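Local coordinates for protein 2-hydroxychromene-2-carboxylate isomerase (Pseudomonas putida, PDB 2IMF) that catalyses the reversible glutathione-dependent isomerization of 2-hydroxychromene-2-carboxylate to trans-o-hydroxybenzylidenepyruvate in naphthalene degradation, as a kappa class glutathione transferase, at residues F93-A98 and L133-S138; A36-R41 and N85-N90; L16-L21 and A104-V109. All coordinates share one frame; numbering follows the deposited sequence.

Contact 1: residues F93-A98 and L133-S138. With CXS (3-cyclohexyl-1-propylsulfonic acid), chain G.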
loop_
_atom_site.group_PDB
_atom_site.type_symbol
_atom_site.label_atom_id
_atom_site.label_comp_id
_atom_site.label_asym_id
_atom_site.label_seq_id
_atom_site.Cartn_x
_atom_site.Cartn_y
_atom_site.Cartn_z
ATOM N N PHE A 93 18.543 -17.764 -7.740
ATOM C CA PHE A 93 19.262 -16.784 -6.949
ATOM C C PHE A 93 20.315 -17.464 -6.058
ATOM O O PHE A 93 21.332 -16.864 -5.798
ATOM C CB PHE A 93 18.274 -15.956 -6.073
ATOM C CG PHE A 93 18.973 -15.157 -5.010
ATOM C CD1 PHE A 93 19.582 -14.000 -5.355
ATOM C CD2 PHE A 93 19.047 -15.596 -3.677
ATOM C CE1 PHE A 93 20.325 -13.279 -4.448
ATOM C CE2 PHE A 93 19.769 -14.892 -2.741
ATOM C CZ PHE A 93 20.387 -13.736 -3.140
ATOM N N TYR A 94 20.026 -18.640 -5.562
ATOM C CA TYR A 94 20.959 -19.307 -4.673
ATOM C C TYR A 94 22.179 -19.878 -5.370
ATOM O O TYR A 94 23.062 -20.410 -4.665
ATOM C CB TYR A 94 20.176 -20.344 -3.839
ATOM C CG TYR A 94 19.166 -19.576 -2.974
ATOM C CD1 TYR A 94 19.634 -18.858 -1.878
ATOM C CD2 TYR A 94 17.807 -19.474 -3.336
ATOM C CE1 TYR A 94 18.785 -18.031 -1.128
ATOM C CE2 TYR A 94 16.936 -18.690 -2.601
ATOM C CZ TYR A 94 17.448 -17.929 -1.536
ATOM O OH TYR A 94 16.629 -17.119 -0.780
ATOM N N TYR A 95 22.309 -19.730 -6.679
ATOM C CA TYR A 95 23.585 -20.050 -7.335
ATOM C C TYR A 95 24.565 -18.878 -7.180
ATOM O O TYR A 95 25.734 -19.098 -7.402
ATOM C CB TYR A 95 23.291 -20.215 -8.828
ATOM C CG TYR A 95 24.420 -20.827 -9.655
ATOM C CD1 TYR A 95 24.531 -22.205 -9.686
ATOM C CD2 TYR A 95 25.268 -20.040 -10.475
ATOM C CE1 TYR A 95 25.529 -22.838 -10.465
ATOM C CE2 TYR A 95 26.261 -20.675 -11.258
ATOM C CZ TYR A 95 26.297 -22.030 -11.253
ATOM O OH TYR A 95 27.322 -22.600 -12.029
ATOM N N SER A 96 24.123 -17.651 -6.892
ATOM C CA SER A 96 24.994 -16.508 -6.959
ATOM C C SER A 96 25.918 -16.506 -5.767
ATOM O O SER A 96 25.616 -17.073 -4.720
ATOM C CB SER A 96 24.181 -15.216 -7.059
ATOM O OG SER A 96 23.388 -14.963 -5.920
ATOM N N GLY A 97 27.081 -15.888 -5.972
ATOM C CA GLY A 97 28.156 -15.970 -4.954
ATOM C C GLY A 97 28.139 -14.754 -4.047
ATOM O O GLY A 97 27.207 -14.555 -3.262
ATOM N N ALA A 98 29.146 -13.906 -4.178
ATOM C CA ALA A 98 29.241 -12.780 -3.285
ATOM C C ALA A 98 28.352 -11.657 -3.783
ATOM O O ALA A 98 27.653 -11.800 -4.808
ATOM C CB ALA A 98 30.687 -12.321 -3.148
ATOM N N LEU A 133 25.873 -13.092 -17.030
ATOM C CA LEU A 133 26.627 -13.097 -15.791
ATOM C C LEU A 133 27.981 -13.768 -15.920
ATOM O O LEU A 133 28.745 -13.781 -14.948
ATOM C CB LEU A 133 25.833 -13.801 -14.683
ATOM C CG LEU A 133 24.541 -13.054 -14.334
ATOM C CD1 LEU A 133 23.911 -13.780 -13.263
ATOM C CD2 LEU A 133 24.910 -11.567 -13.858
ATOM N N GLY A 134 28.264 -14.407 -17.044
ATOM C CA GLY A 134 29.515 -15.161 -17.143
ATOM C C GLY A 134 29.504 -16.483 -16.428
ATOM O O GLY A 134 30.592 -16.954 -16.001
ATOM N N TRP A 135 28.337 -17.134 -16.305
ATOM C CA TRP A 135 28.189 -18.391 -15.668
ATOM C C TRP A 135 28.170 -19.523 -16.654
ATOM O O TRP A 135 28.014 -19.303 -17.858
ATOM C CB TRP A 135 26.865 -18.421 -14.915
ATOM C CG TRP A 135 26.814 -17.552 -13.709
ATOM C CD1 TRP A 135 27.856 -16.881 -13.085
ATOM C CD2 TRP A 135 25.653 -17.329 -12.891
ATOM N NE1 TRP A 135 27.365 -16.233 -11.965
ATOM C CE2 TRP A 135 26.028 -16.522 -11.817
ATOM C CE3 TRP A 135 24.330 -17.759 -12.969
ATOM C CZ2 TRP A 135 25.117 -16.077 -10.819
ATOM C CZ3 TRP A 135 23.419 -17.323 -11.989
ATOM C CH2 TRP A 135 23.828 -16.524 -10.915
ATOM N N ASP A 136 28.447 -20.731 -16.173
ATOM C CA ASP A 136 28.367 -21.951 -16.946
ATOM C C ASP A 136 26.915 -22.405 -17.038
ATOM O O ASP A 136 26.268 -22.765 -16.059
ATOM C CB ASP A 136 29.260 -22.980 -16.230
ATOM C CG ASP A 136 29.348 -24.308 -16.960
ATOM O OD1 ASP A 136 28.351 -25.047 -17.209
ATOM O OD2 ASP A 136 30.520 -24.626 -17.291
ATOM N N ARG A 137 26.385 -22.263 -18.253
ATOM C CA ARG A 137 24.971 -22.514 -18.431
ATOM C C ARG A 137 24.560 -23.873 -17.950
ATOM O O ARG A 137 23.587 -24.002 -17.254
ATOM C CB ARG A 137 24.715 -22.510 -19.957
ATOM C CG ARG A 137 23.272 -22.806 -20.279
ATOM C CD ARG A 137 23.063 -23.356 -21.742
ATOM N NE ARG A 137 24.091 -24.325 -22.177
ATOM C CZ ARG A 137 24.050 -25.644 -21.949
ATOM N NH1 ARG A 137 22.990 -26.226 -21.380
ATOM N NH2 ARG A 137 25.101 -26.371 -22.331
ATOM N N SER A 138 25.330 -24.896 -18.334
ATOM C CA SER A 138 24.952 -26.246 -17.955
ATOM C C SER A 138 25.000 -26.429 -16.386
ATOM O O SER A 138 24.063 -27.048 -15.832
ATOM C CB SER A 138 25.924 -27.258 -18.587
ATOM O OG SER A 138 25.534 -28.568 -18.183
HETATM S S CXS G . 29.356 -16.206 -9.060
HETATM O O1 CXS G . 27.999 -15.665 -8.669
HETATM O O2 CXS G . 30.295 -15.885 -7.902
HETATM O O3 CXS G . 29.811 -15.608 -10.313
HETATM C C1 CXS G . 29.220 -17.870 -9.271
HETATM C C2 CXS G . 28.916 -18.681 -8.033
HETATM C C3 CXS G . 28.466 -20.105 -8.303
HETATM N N CXS G . 27.985 -20.646 -7.073
HETATM C C4 CXS G . 27.520 -22.012 -6.960
HETATM C C5 CXS G . 28.100 -23.135 -7.800
HETATM C C6 CXS G . 27.418 -24.505 -7.745
HETATM C C7 CXS G . 26.829 -24.822 -6.386
HETATM C C8 CXS G . 25.957 -23.691 -5.876
HETATM C C9 CXS G . 26.717 -22.394 -5.729
#
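An edge-to-face aromatic pair, Tyr95 on Trp135, joins two interhelical loops of the helical part of this DsbA-like fold: 93-98, between helices 87-92 and 99-115, and the turn between helices 125-133 and 137-145. The Tyr95 ring directs its CD2 edge at the six-membered ring of Trp135; the centroids lie 4.8 Å apart with the planes at 59°. The closest atoms are Tyr95 CD2 and Trp135 CE3, at 3.5 Å, CD2 standing toward the rim of the indole face rather than over its middle. Leu133 CD1 lies on the opposite face of the same indole, so that ring is sandwiched. Tyr95 reaches across because its CG is anti to the backbone N (chi1 -168°). Beside the pair, Ser96 CB packs on Trp135 CZ2 at 4.0 Å. Ser96 is itself tied back: Ser96 N closes the turn onto Phe93 O, and Ser96 OG adds a second bond of 2.8 Å to the same oxygen. A molecule of 3-cyclohexyl-1-propylsulfonic acid, probably from the crystallisation liquor, bridges the two loops with its sulfonate. Gly97 N donates to its O1 at 2.9 Å. Trp135 NE1 donates to its O3 at 3.0 Å, and both bonds are distinctly bent. Its cyclohexyl carbons lie over a face of the Tyr95 ring. On the other loop, Gly134 has positive phi and ends helix 125-133 in a Schellman motif, while Asp136 N-caps the next helix through OD1 to Ala139 N. This surface cluster is continued by Phe140 and Phe143 of helix 137-145, which meet Tyr95 edge-to-face, and by Tyr105 of helix 99-115, whose ring lies nearly parallel to that of Trp135.

Contact 2: residues A36-R41 and N85-N90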
loop_
_atom_site.group_PDB
_atom_site.type_symbol
_atom_site.label_atom_id
_atom_site.label_comp_id
_atom_site.label_asym_id
_atom_site.label_seq_id
_atom_site.Cartn_x
_atom_site.Cartn_y
_atom_site.Cartn_z
ATOM N N ALA A 36 15.610 -14.371 -1.849
ATOM C CA ALA A 36 14.519 -14.782 -2.773
ATOM C C ALA A 36 13.637 -15.776 -2.059
ATOM O O ALA A 36 14.136 -16.806 -1.558
ATOM C CB ALA A 36 15.068 -15.400 -4.063
ATOM N N ILE A 37 12.330 -15.471 -1.965
ATOM C CA ILE A 37 11.425 -16.341 -1.204
ATOM C C ILE A 37 10.128 -16.574 -1.940
ATOM O O ILE A 37 9.794 -15.871 -2.888
ATOM C CB ILE A 37 11.035 -15.769 0.213
ATOM C CG1 ILE A 37 10.411 -14.347 0.059
ATOM C CG2 ILE A 37 12.312 -15.602 1.048
ATOM C CD1 ILE A 37 9.816 -13.812 1.408
ATOM N N ASP A 38 9.402 -17.574 -1.499
ATOM C CA ASP A 38 8.160 -17.979 -2.155
ATOM C C ASP A 38 6.962 -17.235 -1.592
ATOM O O ASP A 38 6.424 -17.628 -0.511
ATOM C CB ASP A 38 7.987 -19.495 -2.012
ATOM C CG ASP A 38 6.841 -20.043 -2.834
ATOM O OD1 ASP A 38 5.966 -19.345 -3.304
ATOM O OD2 ASP A 38 6.732 -21.299 -2.942
ATOM N N LEU A 39 6.481 -16.222 -2.325
ATOM C CA LEU A 39 5.340 -15.464 -1.810
ATOM C C LEU A 39 4.140 -16.363 -1.502
ATOM O O LEU A 39 3.420 -16.151 -0.536
ATOM C CB LEU A 39 4.910 -14.409 -2.826
ATOM C CG LEU A 39 3.672 -13.583 -2.421
ATOM C CD1 LEU A 39 3.898 -12.846 -1.110
ATOM C CD2 LEU A 39 3.274 -12.670 -3.550
ATOM N N ALA A 40 3.981 -17.380 -2.372
ATOM C CA ALA A 40 2.751 -18.159 -2.213
ATOM C C ALA A 40 2.805 -18.858 -0.913
ATOM O O ALA A 40 1.811 -18.977 -0.169
ATOM C CB ALA A 40 2.584 -19.212 -3.327
ATOM N N ARG A 41 3.967 -19.372 -0.560
ATOM C CA ARG A 41 4.102 -20.042 0.702
ATOM C C ARG A 41 3.962 -19.100 1.900
ATOM O O ARG A 41 3.361 -19.423 2.931
ATOM C CB ARG A 41 5.456 -20.744 0.781
ATOM C CG ARG A 41 5.416 -22.220 0.726
ATOM C CD ARG A 41 6.866 -22.655 0.487
ATOM N NE ARG A 41 6.940 -23.782 -0.431
ATOM C CZ ARG A 41 7.494 -24.944 -0.111
ATOM N NH1 ARG A 41 8.029 -25.088 1.097
ATOM N NH2 ARG A 41 7.524 -25.945 -0.996
ATOM N N ASN A 85 5.199 -17.435 -13.054
ATOM C CA ASN A 85 5.837 -18.671 -12.614
ATOM C C ASN A 85 7.332 -18.462 -12.316
ATOM O O ASN A 85 8.221 -18.894 -13.047
ATOM C CB ASN A 85 5.674 -19.772 -13.672
ATOM C CG ASN A 85 4.200 -20.053 -13.952
ATOM O OD1 ASN A 85 3.361 -19.892 -13.072
ATOM N ND2 ASN A 85 3.877 -20.400 -15.199
ATOM N N SER A 86 7.564 -17.863 -11.154
ATOM C CA SER A 86 8.872 -17.384 -10.743
ATOM C C SER A 86 9.687 -18.408 -9.979
ATOM O O SER A 86 10.805 -18.091 -9.602
ATOM C CB SER A 86 8.645 -16.179 -9.822
ATOM O OG SER A 86 7.765 -16.596 -8.770
ATOM N N ARG A 87 9.214 -19.644 -9.805
ATOM C CA ARG A 87 9.944 -20.562 -8.926
ATOM C C ARG A 87 11.353 -20.840 -9.391
ATOM O O ARG A 87 12.296 -20.783 -8.583
ATOM C CB ARG A 87 9.197 -21.891 -8.894
ATOM C CG ARG A 87 9.924 -22.979 -8.051
ATOM C CD ARG A 87 9.173 -24.352 -7.957
ATOM N NE ARG A 87 7.714 -24.286 -7.960
ATOM C CZ ARG A 87 6.933 -23.907 -6.942
ATOM N NH1 ARG A 87 7.455 -23.509 -5.784
ATOM N NH2 ARG A 87 5.606 -23.911 -7.101
ATOM N N ARG A 88 11.560 -21.130 -10.674
ATOM C CA ARG A 88 12.892 -21.486 -11.149
ATOM C C ARG A 88 13.894 -20.362 -10.944
ATOM O O ARG A 88 15.014 -20.575 -10.474
ATOM C CB ARG A 88 12.810 -21.923 -12.631
ATOM C CG ARG A 88 14.134 -21.907 -13.416
ATOM C CD ARG A 88 14.166 -22.865 -14.647
ATOM N NE ARG A 88 13.294 -22.463 -15.758
ATOM C CZ ARG A 88 12.666 -23.294 -16.587
ATOM N NH1 ARG A 88 12.786 -24.616 -16.471
ATOM N NH2 ARG A 88 11.897 -22.799 -17.543
ATOM N N MET A 89 13.494 -19.122 -11.328
ATOM C CA MET A 89 14.415 -18.029 -11.173
ATOM C C MET A 89 14.642 -17.655 -9.711
ATOM O O MET A 89 15.737 -17.166 -9.376
ATOM C CB MET A 89 14.140 -16.813 -12.073
ATOM C CG MET A 89 14.013 -17.149 -13.574
ATOM S SD MET A 89 15.377 -18.043 -14.315
ATOM C CE MET A 89 16.653 -16.801 -14.355
ATOM N N ASN A 90 13.618 -17.800 -8.885
ATOM C CA ASN A 90 13.841 -17.567 -7.435
ATOM C C ASN A 90 14.919 -18.544 -6.889
ATOM O O ASN A 90 15.812 -18.148 -6.135
ATOM C CB ASN A 90 12.514 -17.801 -6.673
ATOM C CG ASN A 90 11.489 -16.685 -6.801
ATOM O OD1 ASN A 90 11.771 -15.605 -7.305
ATOM N ND2 ASN A 90 10.281 -16.991 -6.320
HETATM O O HOH W 1 4.689 -22.228 -4.169
#
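Asn90 and Ala36 share the largest part of this interface, with Asp38 and Arg87 forming a second, polar part beside them. Ala36, the last residue of strand 31-36, turns its CB toward helix 87-92 and rests 3.5 Å from Asn90 O; the CA atoms of the two residues are 5.5 Å apart, a close approach that the small methyl permits. The Asn90 amide extends past the strand end, CG being anti to its carbonyl carbon (chi1 -76°), and brings ND2 within 3.6 Å of Ile37 O. Its polar atoms are satisfied beyond the two segments: OD1 accepts from Phe9 N, and ND2 donates to Asp8 OD1 and Tyr153 OH. This buried amide thus ties helix 87-92 to the loop after strand 2-7 and to helix 147-162. Farther along, Asp38 is the N-cap of helix 39-46: OD1 accepts from Ala40 N and, at 3.4 Å, from Arg41 N, both bonds weak. That leaves OD2 to face the arginines. It forms a salt bridge with Arg41 NE at 3.5 Å and a long one with Arg87 NH1 at 3.7 Å, the carboxylate and guanidinium planes standing 70° apart. A bend at chi3 (-33°) curls the otherwise extended Arg87 chain so that OD2 lies at its guanidinium edge. Water 1 also spans the pair, donating to Asp38 OD2 at 2.6 Å and accepting weakly from Arg87 NH1. Two arginines on one carboxylate would be expected to stabilise its charged form. The neighbouring Leu39 lines both the glutathione and the substrate-analogue pocket. Ile37 and Asp38 lean on helix 147-162, the Ile37 backbone is hydrogen-bonded to Phe7 of strand 2-7, and Phe93 packs against Ala36.

Contact 3: residues L16-L21 and A104-V109. With PO4 (phosphate ion), chain D.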
loop_
_atom_site.group_PDB
_atom_site.type_symbol
_atom_site.label_atom_id
_atom_site.label_comp_id
_atom_site.label_asym_id
_atom_site.label_seq_id
_atom_site.Cartn_x
_atom_site.Cartn_y
_atom_site.Cartn_z
ATOM N N LEU A 16 10.185 -2.785 -8.575
ATOM C CA LEU A 16 10.363 -1.352 -8.275
ATOM C C LEU A 16 11.300 -1.179 -7.055
ATOM O O LEU A 16 12.243 -0.373 -7.055
ATOM C CB LEU A 16 9.040 -0.734 -7.916
ATOM C CG LEU A 16 8.075 -0.588 -9.116
ATOM C CD1 LEU A 16 6.704 -0.170 -8.618
ATOM C CD2 LEU A 16 8.628 0.469 -10.155
ATOM N N ALA A 17 11.039 -1.904 -5.966
ATOM C CA ALA A 17 11.903 -1.817 -4.776
ATOM C C ALA A 17 13.330 -2.180 -5.079
ATOM O O ALA A 17 14.259 -1.513 -4.560
ATOM C CB ALA A 17 11.343 -2.685 -3.625
ATOM N N ASN A 18 13.556 -3.229 -5.862
ATOM C CA ASN A 18 14.927 -3.565 -6.173
ATOM C C ASN A 18 15.605 -2.466 -6.934
ATOM O O ASN A 18 16.775 -2.243 -6.641
ATOM C CB ASN A 18 14.951 -4.861 -6.986
ATOM C CG ASN A 18 16.334 -5.270 -7.321
ATOM O OD1 ASN A 18 17.118 -5.538 -6.423
ATOM N ND2 ASN A 18 16.680 -5.191 -8.601
ATOM N N GLN A 19 14.915 -1.816 -7.855
ATOM C CA GLN A 19 15.564 -0.706 -8.612
ATOM C C GLN A 19 16.007 0.379 -7.629
ATOM O O GLN A 19 17.135 0.897 -7.736
ATOM C CB GLN A 19 14.516 -0.108 -9.598
ATOM C CG GLN A 19 14.862 1.276 -10.303
ATOM C CD GLN A 19 16.028 1.160 -11.248
ATOM O OE1 GLN A 19 16.379 0.080 -11.720
ATOM N NE2 GLN A 19 16.628 2.296 -11.551
ATOM N N ARG A 20 15.137 0.738 -6.673
ATOM C CA ARG A 20 15.453 1.873 -5.808
ATOM C C ARG A 20 16.520 1.435 -4.852
ATOM O O ARG A 20 17.481 2.199 -4.617
ATOM C CB ARG A 20 14.186 2.281 -5.078
ATOM C CG ARG A 20 14.362 3.283 -3.931
ATOM C CD ARG A 20 13.074 3.981 -3.847
ATOM N NE ARG A 20 12.991 5.024 -2.798
ATOM C CZ ARG A 20 11.917 5.793 -2.633
ATOM N NH1 ARG A 20 10.798 5.643 -3.379
ATOM N NH2 ARG A 20 11.915 6.647 -1.620
ATOM N N LEU A 21 16.471 0.229 -4.285
ATOM C CA LEU A 21 17.530 -0.262 -3.414
ATOM C C LEU A 21 18.861 -0.357 -4.123
ATOM O O LEU A 21 19.891 -0.056 -3.503
ATOM C CB LEU A 21 17.187 -1.604 -2.788
ATOM C CG LEU A 21 16.027 -1.484 -1.803
ATOM C CD1 LEU A 21 15.424 -2.918 -1.611
ATOM C CD2 LEU A 21 16.589 -0.951 -0.438
ATOM N N ALA A 104 23.880 -8.599 -9.088
ATOM C CA ALA A 104 23.836 -8.638 -10.534
ATOM C C ALA A 104 22.758 -9.625 -11.018
ATOM O O ALA A 104 22.020 -9.300 -11.933
ATOM C CB ALA A 104 25.187 -9.016 -11.122
ATOM N N TYR A 105 22.715 -10.790 -10.386
ATOM C CA TYR A 105 21.655 -11.780 -10.742
ATOM C C TYR A 105 20.273 -11.153 -10.524
ATOM O O TYR A 105 19.419 -11.166 -11.413
ATOM C CB TYR A 105 21.769 -13.039 -9.945
ATOM C CG TYR A 105 20.731 -14.103 -10.244
ATOM C CD1 TYR A 105 20.866 -14.935 -11.332
ATOM C CD2 TYR A 105 19.592 -14.132 -9.504
ATOM C CE1 TYR A 105 19.913 -15.921 -11.576
ATOM C CE2 TYR A 105 18.634 -15.073 -9.715
ATOM C CZ TYR A 105 18.793 -15.975 -10.800
ATOM O OH TYR A 105 17.870 -16.951 -11.030
ATOM N N VAL A 106 20.031 -10.585 -9.355
ATOM C CA VAL A 106 18.712 -10.048 -9.053
ATOM C C VAL A 106 18.400 -8.951 -10.065
ATOM O O VAL A 106 17.254 -8.885 -10.568
ATOM C CB VAL A 106 18.687 -9.589 -7.595
ATOM C CG1 VAL A 106 17.396 -8.827 -7.327
ATOM C CG2 VAL A 106 18.819 -10.796 -6.680
ATOM N N ASN A 107 19.351 -8.046 -10.383
ATOM C CA ASN A 107 19.085 -7.016 -11.339
ATOM C C ASN A 107 18.784 -7.533 -12.737
ATOM O O ASN A 107 17.851 -7.093 -13.385
ATOM C CB ASN A 107 20.307 -6.034 -11.376
ATOM C CG ASN A 107 20.457 -5.194 -10.105
ATOM O OD1 ASN A 107 19.515 -5.029 -9.323
ATOM N ND2 ASN A 107 21.673 -4.684 -9.878
ATOM N N VAL A 108 19.593 -8.465 -13.198
ATOM C CA VAL A 108 19.386 -8.945 -14.562
ATOM C C VAL A 108 18.040 -9.683 -14.679
ATOM O O VAL A 108 17.301 -9.474 -15.652
ATOM C CB VAL A 108 20.546 -9.941 -14.905
ATOM C CG1 VAL A 108 20.219 -10.802 -16.101
ATOM C CG2 VAL A 108 21.892 -9.157 -15.114
ATOM N N VAL A 109 17.678 -10.485 -13.671
ATOM C CA VAL A 109 16.436 -11.251 -13.760
ATOM C C VAL A 109 15.244 -10.291 -13.648
ATOM O O VAL A 109 14.271 -10.378 -14.414
ATOM C CB VAL A 109 16.348 -12.361 -12.726
ATOM C CG1 VAL A 109 14.992 -13.063 -12.732
ATOM C CG2 VAL A 109 17.447 -13.389 -12.961
HETATM P P PO4 D . 8.539 8.363 -2.226
HETATM O O1 PO4 D . 7.679 9.594 -2.571
HETATM O O2 PO4 D . 9.815 8.836 -1.528
HETATM O O3 PO4 D . 7.727 7.291 -1.539
HETATM O O4 PO4 D . 8.862 7.887 -3.599
#
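Asn18 of helix 12-28 and Asn107 of helix 99-115 join their side chains in one hydrogen bond, from Asn18 ND2 to Asn107 OD1, 2.9 Å long and fairly straight at 161°. The donor lies in the plane of the Asn107 carbonyl, while OD1 is somewhat tilted from the Asn18 amide plane; the two amides are turned 48° against each other. Asn18 points straight across the interhelical gap, its CG anti to the backbone N (chi1 -179°). The Asn107 side chain leaves its helix at a slant, and OD1 makes the touch; this oxygen has a further hydrogen-bond partner just outside the segment. At the bonded pair the CA atoms of Asn18 and Asn107 are 7.5 Å apart, the closest between the segments. The tight part lies on the buried side of this bond, where Val106 turns CG1 onto the Asn18 amide, 3.4 Å from OD1 and 3.7 Å from CG. Phe5 of strand 2-7 packs on Asn18 and Phe7 on Val106, so both helices rest on the same strand. The interface is small, and partly exposed Asn107 marks its looser side, toward solvent. On the flank of helix 12-28 away from the contact, Arg20 holds a phosphate ion, probably from the crystallisation liquor, through two N-H groups: NH1 to O4 and NH2 to O2, both 3.0 Å. Its NE forms a salt bridge with Glu188 and NH1 also donates to Tyr74 OH, which fix the guanidinium before the anion. Between the helices, then, a directional hydrogen bond between two side-chain amides works beside a single valine methyl. This is consistent with a specific pairing of the two helices at this level, and gives the buried ND2 of Asn18 an acceptor without bringing a charge into the core.

Contact 1 is a surface contact; contact 2 is buried at Ala36-Asn90 but reaches the surface at its salt bridges, and contact 3 is buried except toward Asn107. Their chemistry follows: ring packing between loops in contact 1, a strand end and two helix starts held by amide and charged groups in contact 2, and one hydrogen bond between uncharged side-chain amides in contact 3. Helix 87-92 of contact 2 leads into the 93-98 loop of contact 1, where Tyr94 OH lies 2.6 Å from Ala36 O. Tyr105, in segment 104-109 of contact 3, has its OH 2.7 Å from Met89 O of contact 2.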